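Local coordinates for protein alpha-galactosidase (Umbelopsis vinacea, PDB 3A5V) that probably releases terminal alpha-linked galactose from galactosides by hydrolysis, as a tetrameric glycoside hydrolase of family 27 with a beta/alpha barrel, at residues S183-G188 and W236-M241; V48-C53 and A90-S95; L242-G247 and R255-I260; G4-P9 and P160-L165. All coordinates share one frame; numbering follows the deposited sequence.

Contact 1. Residues S183-G188 and W236-M241; sequences SWRISG and WNDLDM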
loop_
_atom_site.group_PDB
_atom_site.type_symbol
_atom_site.label_atom_id
_atom_site.label_comp_id
_atom_site.label_asym_id
_atom_site.label_seq_id
_atom_site.Cartn_x
_atom_site.Cartn_y
_atom_site.Cartn_z
ATOM N N SER A 183 22.024 8.929 -10.588
ATOM C CA SER A 183 21.074 9.744 -9.834
ATOM C C SER A 183 19.657 9.316 -10.199
ATOM O O SER A 183 19.433 8.717 -11.253
ATOM C CB SER A 183 21.288 11.256 -10.107
ATOM O OG SER A 183 20.926 11.593 -11.452
ATOM N N TRP A 184 18.700 9.603 -9.310
ATOM C CA TRP A 184 17.311 9.194 -9.515
ATOM C C TRP A 184 16.385 10.274 -8.970
ATOM O O TRP A 184 16.500 10.685 -7.811
ATOM C CB TRP A 184 17.015 7.817 -8.871
ATOM C CG TRP A 184 17.679 7.660 -7.551
ATOM C CD1 TRP A 184 17.192 8.060 -6.325
ATOM C CD2 TRP A 184 18.994 7.142 -7.316
ATOM N NE1 TRP A 184 18.126 7.795 -5.346
ATOM C CE2 TRP A 184 19.238 7.234 -5.926
ATOM C CE3 TRP A 184 19.990 6.594 -8.149
ATOM C CZ2 TRP A 184 20.437 6.783 -5.339
ATOM C CZ3 TRP A 184 21.191 6.163 -7.568
ATOM C CH2 TRP A 184 21.402 6.262 -6.176
ATOM N N ARG A 185 15.504 10.768 -9.834
ATOM C CA ARG A 185 14.380 11.593 -9.401
ATOM C C ARG A 185 13.605 10.885 -8.296
ATOM O O ARG A 185 13.325 9.670 -8.377
ATOM C CB ARG A 185 13.481 11.933 -10.596
ATOM C CG ARG A 185 14.143 12.990 -11.549
ATOM C CD ARG A 185 13.900 14.462 -11.028
ATOM N NE ARG A 185 12.464 14.605 -10.833
ATOM C CZ ARG A 185 11.578 14.761 -11.817
ATOM N NH1 ARG A 185 11.980 14.929 -13.079
ATOM N NH2 ARG A 185 10.279 14.755 -11.526
ATOM N N ILE A 186 13.295 11.628 -7.238
ATOM C CA ILE A 186 12.608 11.027 -6.085
ATOM C C ILE A 186 11.137 11.400 -5.986
ATOM O O ILE A 186 10.426 10.867 -5.134
ATOM C CB ILE A 186 13.302 11.397 -4.755
ATOM C CG1 ILE A 186 13.269 12.929 -4.573
ATOM C CG2 ILE A 186 14.734 10.804 -4.746
ATOM C CD1 ILE A 186 13.414 13.386 -3.142
ATOM N N SER A 187 10.686 12.323 -6.834
ATOM C CA SER A 187 9.335 12.875 -6.710
ATOM C C SER A 187 8.790 13.266 -8.077
ATOM O O SER A 187 9.536 13.311 -9.058
ATOM C CB SER A 187 9.386 14.112 -5.777
ATOM O OG SER A 187 9.961 15.199 -6.470
ATOM N N GLY A 188 7.490 13.560 -8.135
ATOM C CA GLY A 188 6.911 14.273 -9.271
ATOM C C GLY A 188 7.587 15.627 -9.509
ATOM O O GLY A 188 8.287 16.153 -8.626
ATOM N N TRP A 236 22.991 9.652 -6.425
ATOM C CA TRP A 236 22.331 10.770 -5.739
ATOM C C TRP A 236 20.809 10.774 -5.872
ATOM O O TRP A 236 20.286 10.438 -6.927
ATOM C CB TRP A 236 22.836 12.097 -6.341
ATOM C CG TRP A 236 24.343 12.200 -6.336
ATOM C CD1 TRP A 236 25.170 12.120 -7.410
ATOM C CD2 TRP A 236 25.176 12.374 -5.193
ATOM N NE1 TRP A 236 26.477 12.238 -7.018
ATOM C CE2 TRP A 236 26.521 12.377 -5.657
ATOM C CE3 TRP A 236 24.926 12.490 -3.817
ATOM C CZ2 TRP A 236 27.614 12.536 -4.798
ATOM C CZ3 TRP A 236 26.021 12.639 -2.944
ATOM C CH2 TRP A 236 27.350 12.676 -3.444
ATOM N N ASN A 237 20.124 11.276 -4.843
ATOM C CA ASN A 237 18.708 11.671 -4.961
ATOM C C ASN A 237 18.612 12.954 -5.789
ATOM O O ASN A 237 19.413 13.872 -5.602
ATOM C CB ASN A 237 18.082 11.892 -3.562
ATOM C CG ASN A 237 18.129 10.623 -2.701
ATOM O OD1 ASN A 237 17.707 9.543 -3.135
ATOM N ND2 ASN A 237 18.654 10.752 -1.483
ATOM N N ASP A 238 17.651 13.000 -6.713
ATOM C CA ASP A 238 17.499 14.136 -7.620
ATOM C C ASP A 238 16.170 14.824 -7.298
ATOM O O ASP A 238 15.092 14.215 -7.417
ATOM C CB ASP A 238 17.550 13.629 -9.077
ATOM C CG ASP A 238 17.434 14.745 -10.123
ATOM O OD1 ASP A 238 17.276 15.938 -9.780
ATOM O OD2 ASP A 238 17.468 14.394 -11.324
ATOM N N LEU A 239 16.246 16.085 -6.862
ATOM C CA LEU A 239 15.060 16.820 -6.448
ATOM C C LEU A 239 14.426 17.615 -7.604
ATOM O O LEU A 239 13.542 18.437 -7.374
ATOM C CB LEU A 239 15.375 17.729 -5.243
ATOM C CG LEU A 239 15.422 17.107 -3.835
ATOM C CD1 LEU A 239 16.400 15.906 -3.737
ATOM C CD2 LEU A 239 15.780 18.182 -2.788
ATOM N N ASP A 240 14.876 17.332 -8.832
ATOM C CA ASP A 240 14.413 17.976 -10.076
ATOM C C ASP A 240 15.125 19.330 -10.247
ATOM O O ASP A 240 15.898 19.758 -9.383
ATOM C CB ASP A 240 12.867 18.112 -10.160
ATOM C CG ASP A 240 12.344 18.202 -11.593
ATOM O OD1 ASP A 240 13.134 18.102 -12.565
ATOM O OD2 ASP A 240 11.120 18.360 -11.761
ATOM N N MET A 241 14.857 19.982 -11.373
ATOM C CA MET A 241 15.609 21.153 -11.821
ATOM C C MET A 241 15.342 22.394 -10.985
ATOM O O MET A 241 14.299 22.508 -10.332
ATOM C CB MET A 241 15.253 21.454 -13.282
ATOM C CG MET A 241 15.610 20.321 -14.196
ATOM S SD MET A 241 15.209 20.643 -15.917
ATOM C CE MET A 241 13.395 20.608 -15.886
HETATM O O HOH W 1 18.243 11.836 -12.064
HETATM O O HOH W 2 12.413 14.548 -8.002
HETATM O O HOH W 3 14.670 16.369 -13.874
#
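Ser-183 presses its backbone on Trp-236, with a CA-H...O contact from Ser-183 CA to Trp-236 O; its OG, also bonded to Gln-10, donates to water 1, which donates onward to Asp-238 OD2. Trp-184 uses that same Trp-236 O twice: its N bonds to it (3.0 Å), and the indole, folded back by a chi1 of 40°, places its centre beneath it, with CE2 3.5 Å from the oxygen. Trp-184 NE1 then donates to Asn-237 OD1 (2.8 Å), with the amide turned 78° from the ring, and Trp-184 O accepts from Asp-238 N. Strands 183-185 and 236-238 are the parallel sixth and seventh strands of the (beta/alpha)8 barrel. Closing the first of them, Arg-185, bent at chi2 and chi3, carries CD past Asp-238 OD2 (3.6 Å) and lays its guanidinium on the Asp-240 carboxylate, planes 10° apart. The salt bridge from Arg-185 NH1 to Asp-240 OD1 (3.4 Å) is therefore electrostatic; water 3 links the same two atoms, while NH2 bonds to Ser-187 O and pairs with Asp-189. Asp-240 OD2 accepts from Val-190 N. Ile-186 N donates to Asp-238 O (3.2 Å), and its CD1 meets Leu-239 CD1. Water 2 joins Arg-185 NE and Asp-238 O.

Contact 2. Residues V48-C53 and A90-S95; sequences VIIDDC and AGIYSS
Tyr-93 and Asp-52 make the closest side-chain approach, ring CE1 lying 3.4 Å from the carboxyl carbon CG. The phenol reaches there because its CG stands anti to the backbone N (chi1 163°), swinging the ring toward segment 48-53; the carboxylate is inclined 39° to it. Asp-51 adds a looser touch across the ring, with its OD1 3.8 Å from Tyr-93 CD2. Behind these groups runs the backbone ladder: Gly-91 N donates to Val-48 O (2.8 Å), and Ile-50 N to Gly-91 O (2.9 Å). Having no side chain, Gly-91 lets its CA come within 4.0 Å of Ile-49 CA. These neighbouring parallel strands, 47-49 and 89-95, are joined through helix 76-85 in a beta-alpha-beta crossover of the barrel. Ile-50 CB leans on Ile-92 CD1 at 4.2 Å, with helix 25-38 packing against Ile-50 as well. In the second shell, Lys-127 makes a salt bridge to Asp-51 OD1, Gly-102 N and Thr-100 OG1 bind the carboxylate of Asp-52, and Asp-129 bonds to Tyr-93 OH. Asp-51 OD2 and Asp-52 OD2 both bond to a bound Tris molecule, probably from the crystallisation liquor, consistent with a sugar-binding pocket at the C-terminal mouth of the barrel.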
loop_
_atom_site.group_PDB
_atom_site.type_symbol
_atom_site.label_atom_id
_atom_site.label_comp_id
_atom_site.label_asym_id
_atom_site.label_seq_id
_atom_site.Cartn_x
_atom_site.Cartn_y
_atom_site.Cartn_z
ATOM N N VAL A 48 25.169 20.296 -20.719
ATOM C CA VAL A 48 24.106 20.937 -21.514
ATOM C C VAL A 48 23.183 19.811 -21.977
ATOM O O VAL A 48 23.544 18.993 -22.830
ATOM C CB VAL A 48 24.653 21.730 -22.753
ATOM C CG1 VAL A 48 23.470 22.305 -23.610
ATOM C CG2 VAL A 48 25.613 22.868 -22.307
ATOM N N ILE A 49 21.992 19.762 -21.400
ATOM C CA ILE A 49 21.117 18.601 -21.567
ATOM C C ILE A 49 19.972 18.947 -22.487
ATOM O O ILE A 49 19.189 19.854 -22.203
ATOM C CB ILE A 49 20.583 18.094 -20.186
ATOM C CG1 ILE A 49 21.764 17.721 -19.266
ATOM C CG2 ILE A 49 19.632 16.896 -20.379
ATOM C CD1 ILE A 49 21.482 17.949 -17.768
ATOM N N ILE A 50 19.890 18.226 -23.606
ATOM C CA ILE A 50 18.825 18.415 -24.579
ATOM C C ILE A 50 17.641 17.578 -24.092
ATOM O O ILE A 50 17.754 16.345 -23.988
ATOM C CB ILE A 50 19.280 17.942 -26.006
ATOM C CG1 ILE A 50 20.514 18.749 -26.477
ATOM C CG2 ILE A 50 18.109 17.976 -27.010
ATOM C CD1 ILE A 50 21.166 18.192 -27.790
ATOM N N ASP A 51 16.527 18.238 -23.767
ATOM C CA ASP A 51 15.374 17.529 -23.192
ATOM C C ASP A 51 14.468 16.958 -24.307
ATOM O O ASP A 51 14.946 16.695 -25.412
ATOM C CB ASP A 51 14.602 18.437 -22.212
ATOM C CG ASP A 51 13.835 17.637 -21.169
ATOM O OD1 ASP A 51 14.487 17.088 -20.251
ATOM O OD2 ASP A 51 12.583 17.546 -21.288
ATOM N N ASP A 52 13.171 16.780 -24.034
ATOM C CA ASP A 52 12.240 16.136 -24.968
ATOM C C ASP A 52 12.070 16.987 -26.248
ATOM O O ASP A 52 12.350 18.190 -26.242
ATOM C CB ASP A 52 10.874 15.998 -24.269
ATOM C CG ASP A 52 10.005 14.831 -24.798
ATOM O OD1 ASP A 52 10.395 14.127 -25.770
ATOM O OD2 ASP A 52 8.909 14.627 -24.196
ATOM N N CYS A 53 11.578 16.355 -27.319
ATOM C CA CYS A 53 11.142 17.022 -28.579
ATOM C C CYS A 53 12.294 17.274 -29.573
ATOM O O CYS A 53 12.142 18.068 -30.505
ATOM C CB CYS A 53 10.318 18.291 -28.284
ATOM S SG CYS A 53 9.020 18.654 -29.498
ATOM N N ALA A 90 27.579 17.014 -23.183
ATOM C CA ALA A 90 26.246 17.012 -23.793
ATOM C C ALA A 90 25.375 15.901 -23.222
ATOM O O ALA A 90 25.831 14.763 -23.045
ATOM C CB ALA A 90 26.322 16.892 -25.323
ATOM N N GLY A 91 24.128 16.247 -22.939
ATOM C CA GLY A 91 23.134 15.269 -22.476
ATOM C C GLY A 91 21.975 15.149 -23.449
ATOM O O GLY A 91 21.719 16.061 -24.250
ATOM N N ILE A 92 21.295 14.009 -23.400
ATOM C CA ILE A 92 20.120 13.732 -24.236
ATOM C C ILE A 92 19.024 13.109 -23.356
ATOM O O ILE A 92 19.304 12.591 -22.251
ATOM C CB ILE A 92 20.463 12.784 -25.436
ATOM C CG1 ILE A 92 19.412 12.884 -26.550
ATOM C CG2 ILE A 92 20.587 11.304 -24.982
ATOM C CD1 ILE A 92 19.585 14.042 -27.463
ATOM N N TYR A 93 17.786 13.189 -23.841
ATOM C CA TYR A 93 16.619 12.704 -23.105
ATOM C C TYR A 93 15.933 11.588 -23.891
ATOM O O TYR A 93 15.805 11.660 -25.125
ATOM C CB TYR A 93 15.645 13.863 -22.850
ATOM C CG TYR A 93 14.230 13.453 -22.468
ATOM C CD1 TYR A 93 13.298 13.090 -23.445
ATOM C CD2 TYR A 93 13.825 13.437 -21.119
ATOM C CE1 TYR A 93 12.005 12.686 -23.094
ATOM C CE2 TYR A 93 12.537 13.067 -20.765
ATOM C CZ TYR A 93 11.630 12.687 -21.759
ATOM O OH TYR A 93 10.349 12.307 -21.431
ATOM N N SER A 94 15.495 10.555 -23.167
ATOM C CA SER A 94 14.545 9.596 -23.712
ATOM C C SER A 94 13.653 9.118 -22.565
ATOM O O SER A 94 13.709 9.671 -21.437
ATOM C CB SER A 94 15.276 8.430 -24.407
ATOM O OG SER A 94 14.394 7.668 -25.245
ATOM N N SER A 95 12.814 8.126 -22.844
ATOM C CA SER A 95 11.964 7.533 -21.798
ATOM C C SER A 95 12.091 6.021 -21.830
ATOM O O SER A 95 12.244 5.423 -22.905
ATOM C CB SER A 95 10.490 7.928 -21.986
ATOM O OG SER A 95 9.677 7.405 -20.938
#

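Contact 3. Residues L242-G247 and R255-I260; sequences LEVGNG and RVHYTI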
loop_
_atom_site.group_PDB
_atom_site.type_symbol
_atom_site.label_atom_id
_atom_site.label_comp_id
_atom_site.label_asym_id
_atom_site.label_seq_id
_atom_site.Cartn_x
_atom_site.Cartn_y
_atom_site.Cartn_z
ATOM N N LEU A 242 16.290 23.328 -11.025
ATOM C CA LEU A 242 16.169 24.599 -10.328
ATOM C C LEU A 242 15.301 25.573 -11.133
ATOM O O LEU A 242 15.547 25.775 -12.321
ATOM C CB LEU A 242 17.570 25.206 -10.110
ATOM C CG LEU A 242 18.451 24.391 -9.145
ATOM C CD1 LEU A 242 19.949 24.710 -9.340
ATOM C CD2 LEU A 242 18.026 24.578 -7.675
ATOM N N GLU A 243 14.320 26.180 -10.468
ATOM C CA GLU A 243 13.394 27.159 -11.073
ATOM C C GLU A 243 13.877 28.619 -10.983
ATOM O O GLU A 243 13.200 29.535 -11.469
ATOM C CB GLU A 243 12.006 27.041 -10.411
ATOM C CG GLU A 243 11.301 25.705 -10.666
ATOM C CD GLU A 243 10.590 25.634 -12.021
ATOM O OE1 GLU A 243 10.603 26.629 -12.779
ATOM O OE2 GLU A 243 9.997 24.576 -12.318
ATOM N N VAL A 244 15.038 28.828 -10.361
ATOM C CA VAL A 244 15.557 30.174 -10.073
ATOM C C VAL A 244 15.550 31.124 -11.291
ATOM O O VAL A 244 16.157 30.838 -12.344
ATOM C CB VAL A 244 16.972 30.119 -9.465
ATOM C CG1 VAL A 244 17.416 31.541 -9.061
ATOM C CG2 VAL A 244 17.006 29.150 -8.247
ATOM N N GLY A 245 14.835 32.233 -11.155
ATOM C CA GLY A 245 14.787 33.231 -12.215
ATOM C C GLY A 245 13.529 33.179 -13.053
ATOM O O GLY A 245 13.269 34.099 -13.839
ATOM N N ASN A 246 12.748 32.108 -12.912
ATOM C CA ASN A 246 11.539 31.963 -13.742
ATOM C C ASN A 246 10.385 32.896 -13.340
ATOM O O ASN A 246 9.528 33.216 -14.174
ATOM C CB ASN A 246 11.128 30.487 -13.899
ATOM C CG ASN A 246 12.154 29.680 -14.710
ATOM O OD1 ASN A 246 12.940 30.249 -15.501
ATOM N ND2 ASN A 246 12.164 28.359 -14.513
ATOM N N GLY A 247 10.381 33.368 -12.093
ATOM C CA GLY A 247 9.492 34.483 -11.719
ATOM C C GLY A 247 8.299 34.168 -10.820
ATOM O O GLY A 247 7.678 35.083 -10.292
ATOM N N ARG A 255 16.108 31.304 -2.805
ATOM C CA ARG A 255 17.266 31.021 -1.968
ATOM C C ARG A 255 17.045 29.732 -1.169
ATOM O O ARG A 255 17.957 28.913 -1.018
ATOM C CB ARG A 255 17.582 32.200 -1.032
ATOM C CG ARG A 255 18.924 32.035 -0.307
ATOM C CD ARG A 255 19.070 33.043 0.833
ATOM N NE ARG A 255 18.828 34.424 0.408
ATOM C CZ ARG A 255 19.678 35.166 -0.298
ATOM N NH1 ARG A 255 20.848 34.662 -0.710
ATOM N NH2 ARG A 255 19.352 36.424 -0.603
ATOM N N VAL A 256 15.826 29.551 -0.658
ATOM C CA VAL A 256 15.495 28.339 0.087
ATOM C C VAL A 256 15.612 27.097 -0.790
ATOM O O VAL A 256 16.246 26.109 -0.426
ATOM C CB VAL A 256 14.070 28.440 0.711
ATOM C CG1 VAL A 256 13.673 27.105 1.434
ATOM C CG2 VAL A 256 14.054 29.551 1.668
ATOM N N HIS A 257 14.982 27.180 -1.950
ATOM C CA HIS A 257 14.974 26.146 -2.974
ATOM C C HIS A 257 16.414 25.740 -3.321
ATOM O O HIS A 257 16.788 24.571 -3.165
ATOM C CB HIS A 257 14.166 26.735 -4.153
ATOM C CG HIS A 257 14.219 25.964 -5.442
ATOM N ND1 HIS A 257 14.115 24.592 -5.515
ATOM C CD2 HIS A 257 14.263 26.409 -6.723
ATOM C CE1 HIS A 257 14.133 24.222 -6.786
ATOM N NE2 HIS A 257 14.212 25.308 -7.538
ATOM N N TYR A 258 17.243 26.716 -3.692
ATOM C CA TYR A 258 18.633 26.420 -4.059
ATOM C C TYR A 258 19.431 25.823 -2.883
ATOM O O TYR A 258 20.184 24.856 -3.048
ATOM C CB TYR A 258 19.317 27.693 -4.595
ATOM C CG TYR A 258 20.647 27.428 -5.264
ATOM C CD1 TYR A 258 21.815 27.326 -4.503
ATOM C CD2 TYR A 258 20.736 27.258 -6.647
ATOM C CE1 TYR A 258 23.043 27.059 -5.085
ATOM C CE2 TYR A 258 21.982 26.999 -7.259
ATOM C CZ TYR A 258 23.129 26.900 -6.458
ATOM O OH TYR A 258 24.372 26.661 -7.020
ATOM N N THR A 259 19.287 26.426 -1.709
ATOM C CA THR A 259 20.010 25.982 -0.499
ATOM C C THR A 259 19.753 24.510 -0.169
ATOM O O THR A 259 20.692 23.748 0.103
ATOM C CB THR A 259 19.595 26.840 0.726
ATOM O OG1 THR A 259 19.934 28.224 0.491
ATOM C CG2 THR A 259 20.266 26.324 2.027
ATOM N N ILE A 260 18.478 24.121 -0.152
ATOM C CA ILE A 260 18.113 22.765 0.227
ATOM C C ILE A 260 18.545 21.763 -0.847
ATOM O O ILE A 260 19.082 20.722 -0.515
ATOM C CB ILE A 260 16.590 22.626 0.585
ATOM C CG1 ILE A 260 16.215 23.530 1.786
ATOM C CG2 ILE A 260 16.210 21.163 0.883
ATOM C CD1 ILE A 260 16.960 23.195 3.113
#
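Glu-243 and His-257 make the one hydrogen bond that crosses this contact: the backbone N of Glu-243 donates to His-257 NE2 at 3.1 Å, almost straight at 171° and exactly in the imidazole plane. NE2 thus acts as an acceptor, which suggests that the ring is neutral with its proton on ND1. The histidine reaches out from its helix with CG anti to the backbone N (chi1 169°), and its NE2 also lies against Leu-242 CA.

A CH-pi contact adds to the hold on the ring. Leu-242 CD2 sits over one imidazole face, 4.1 Å from the ring centroid, displaced toward the NE2-CE1 side. The other branch of the same leucine serves the apolar packing, where CD1 lies 3.7 Å from Tyr-258 CE2; a fork of two methyls therefore engages two successive aromatic residues of the helix. Val-244 CG2 reaches His-257 CD2 at 4.2 Å and more distantly approaches Tyr-258.

Bonds inside 242-247 shape the loop. A type II turn from Glu-243 to Asn-246 has Gly-245 at its third position, and Asn-246 ND2 donates to Glu-243 OE1 (2.9 Å).

The contact fastens the loop following strand 236-238 onto helix 251-263. Leu-242 also bonds through its backbone to Ile-269 on strand 268-270, while helix 279-285 packs against Val-244 and Tyr-258.

Contact 4. Residues G4-P9 and P160-L165; sequences GLAITP and PMLYSL
Ala-6, which touches Leu-162 through its methyl, offers its carbonyl O to the indole NE1 of Trp-236, a hydrogen bond that ties the N-terminal segment to strand 236-238. Contacts between the segments are packing alone. Ala-6 CB meets Leu-162 CD1 at 3.9 Å; the leucine extends that branch toward the alanine with its CG anti to the backbone N (chi1 -165°).

Leu-5 carries most of the burden, and nearly all of it through one methyl. Its CD1 settles against the backbone where Met-161 passes into Leu-162, 3.5 Å from Met-161 C and 3.4 Å from Leu-162 N. The same CD1 is flanked by Pro-160 CB at 4.0 Å and by Leu-162 CB at 4.3 Å, so it is seated between two side chains above a peptide link. Met-161 itself points its side chain the other way, onto Leu-154 of helix 140-156.

Strand 162-165 is the fifth of the barrel, and segment 4-9 leads into the first, strand 11-14; the contact lies at the end where the barrel strands begin. Pro-160, Gly-4 and Ile-7 also neighbour a glycan attached to the protein.

With no hydrogen bond or charge pair between the two segments, their fit rests on aliphatic groups packed against each other and one peptide link, and the directional hold on this part of the N-terminal segment comes from bonds to other elements, such as that to Trp-236.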
loop_
_atom_site.group_PDB
_atom_site.type_symbol
_atom_site.label_atom_id
_atom_site.label_comp_id
_atom_site.label_asym_id
_atom_site.label_seq_id
_atom_site.Cartn_x
_atom_site.Cartn_y
_atom_site.Cartn_z
ATOM N N GLY A 4 32.786 5.895 -12.334
ATOM C CA GLY A 4 33.668 7.061 -12.401
ATOM C C GLY A 4 32.982 8.401 -12.573
ATOM O O GLY A 4 33.652 9.429 -12.675
ATOM N N LEU A 5 31.644 8.412 -12.597
ATOM C CA LEU A 5 30.913 9.646 -12.872
ATOM C C LEU A 5 30.080 10.088 -11.673
ATOM O O LEU A 5 29.808 9.281 -10.776
ATOM C CB LEU A 5 30.015 9.484 -14.115
ATOM C CG LEU A 5 30.739 9.086 -15.424
ATOM C CD1 LEU A 5 29.752 8.806 -16.558
ATOM C CD2 LEU A 5 31.745 10.140 -15.868
ATOM N N ALA A 6 29.680 11.362 -11.665
ATOM C CA ALA A 6 28.897 11.926 -10.539
ATOM C C ALA A 6 29.523 11.623 -9.169
ATOM O O ALA A 6 28.817 11.289 -8.195
ATOM C CB ALA A 6 27.412 11.470 -10.600
ATOM N N ILE A 7 30.853 11.767 -9.086
ATOM C CA ILE A 7 31.565 11.572 -7.809
ATOM C C ILE A 7 31.025 12.588 -6.789
ATOM O O ILE A 7 30.885 12.290 -5.599
ATOM C CB ILE A 7 33.099 11.760 -7.987
ATOM C CG1 ILE A 7 33.664 10.820 -9.062
ATOM C CG2 ILE A 7 33.839 11.604 -6.660
ATOM C CD1 ILE A 7 33.406 9.371 -8.814
ATOM N N THR A 8 30.753 13.791 -7.288
ATOM C CA THR A 8 29.935 14.794 -6.617
ATOM C C THR A 8 28.668 14.913 -7.487
ATOM O O THR A 8 28.661 14.433 -8.640
ATOM C CB THR A 8 30.637 16.167 -6.578
ATOM O OG1 THR A 8 30.969 16.561 -7.915
ATOM C CG2 THR A 8 31.911 16.123 -5.721
ATOM N N PRO A 9 27.588 15.521 -6.952
ATOM C CA PRO A 9 26.400 15.683 -7.788
ATOM C C PRO A 9 26.685 16.445 -9.094
ATOM O O PRO A 9 27.458 17.414 -9.088
ATOM C CB PRO A 9 25.433 16.489 -6.895
ATOM C CG PRO A 9 25.865 16.133 -5.464
ATOM C CD PRO A 9 27.386 16.014 -5.577
ATOM N N PRO A 160 31.710 6.388 -21.385
ATOM C CA PRO A 160 31.134 6.851 -20.106
ATOM C C PRO A 160 29.972 7.835 -20.328
ATOM O O PRO A 160 30.150 8.894 -20.949
ATOM C CB PRO A 160 32.305 7.561 -19.425
ATOM C CG PRO A 160 33.562 6.934 -20.083
ATOM C CD PRO A 160 33.132 6.760 -21.515
ATOM N N MET A 161 28.786 7.465 -19.843
ATOM C CA MET A 161 27.609 8.329 -19.946
ATOM C C MET A 161 26.899 8.371 -18.588
ATOM O O MET A 161 26.511 7.327 -18.049
ATOM C CB MET A 161 26.661 7.828 -21.050
ATOM C CG MET A 161 27.264 7.927 -22.458
ATOM S SD MET A 161 26.197 7.400 -23.817
ATOM C CE MET A 161 26.648 5.692 -23.836
ATOM N N LEU A 162 26.752 9.568 -18.033
ATOM C CA LEU A 162 26.093 9.723 -16.738
ATOM C C LEU A 162 24.620 9.311 -16.865
ATOM O O LEU A 162 23.897 9.835 -17.690
ATOM C CB LEU A 162 26.221 11.187 -16.257
ATOM C CG LEU A 162 25.912 11.440 -14.770
ATOM C CD1 LEU A 162 26.636 12.675 -14.252
ATOM C CD2 LEU A 162 24.390 11.525 -14.526
ATOM N N TYR A 163 24.191 8.362 -16.038
ATOM C CA TYR A 163 22.863 7.765 -16.153
ATOM C C TYR A 163 21.932 8.366 -15.090
ATOM O O TYR A 163 22.015 8.011 -13.905
ATOM C CB TYR A 163 22.965 6.231 -16.028
ATOM C CG TYR A 163 21.686 5.434 -16.312
ATOM C CD1 TYR A 163 20.655 5.951 -17.104
ATOM C CD2 TYR A 163 21.547 4.135 -15.830
ATOM C CE1 TYR A 163 19.488 5.191 -17.383
ATOM C CE2 TYR A 163 20.406 3.366 -16.107
ATOM C CZ TYR A 163 19.382 3.899 -16.875
ATOM O OH TYR A 163 18.260 3.131 -17.109
ATOM N N SER A 164 21.083 9.291 -15.537
ATOM C CA SER A 164 20.170 10.033 -14.666
ATOM C C SER A 164 18.783 9.392 -14.809
ATOM O O SER A 164 18.158 9.500 -15.862
ATOM C CB SER A 164 20.166 11.525 -15.047
ATOM O OG SER A 164 19.038 12.243 -14.567
ATOM N N LEU A 165 18.330 8.694 -13.767
ATOM C CA LEU A 165 16.962 8.139 -13.776
ATOM C C LEU A 165 15.931 9.228 -13.583
ATOM O O LEU A 165 16.107 10.133 -12.756
ATOM C CB LEU A 165 16.773 7.065 -12.693
ATOM C CG LEU A 165 16.682 5.631 -13.206
ATOM C CD1 LEU A 165 17.954 5.239 -13.985
ATOM C CD2 LEU A 165 16.403 4.668 -12.078
#

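Contacts 1 and 2 are buried strand pairings in the one parallel barrel sheet, their centres about 16 Å apart: each combines backbone bonds with acidic side chains, but contact 1 includes ordered waters and an arginine-carboxylate stack, whereas contact 2 reaches the bound Tris. Contact 3, also buried, takes up the chain where segment 236-241 of contact 1 ends and replaces strand pairing by loop-to-helix packing with a single hydrogen bond. Contact 4 is partly buried, near a glycan and mostly apolar; it joins contact 1 through neighbouring strands 162-165 and 183-185 and through Trp-236. Contacts 3 and 4 lie on opposite sides of the chain's centre.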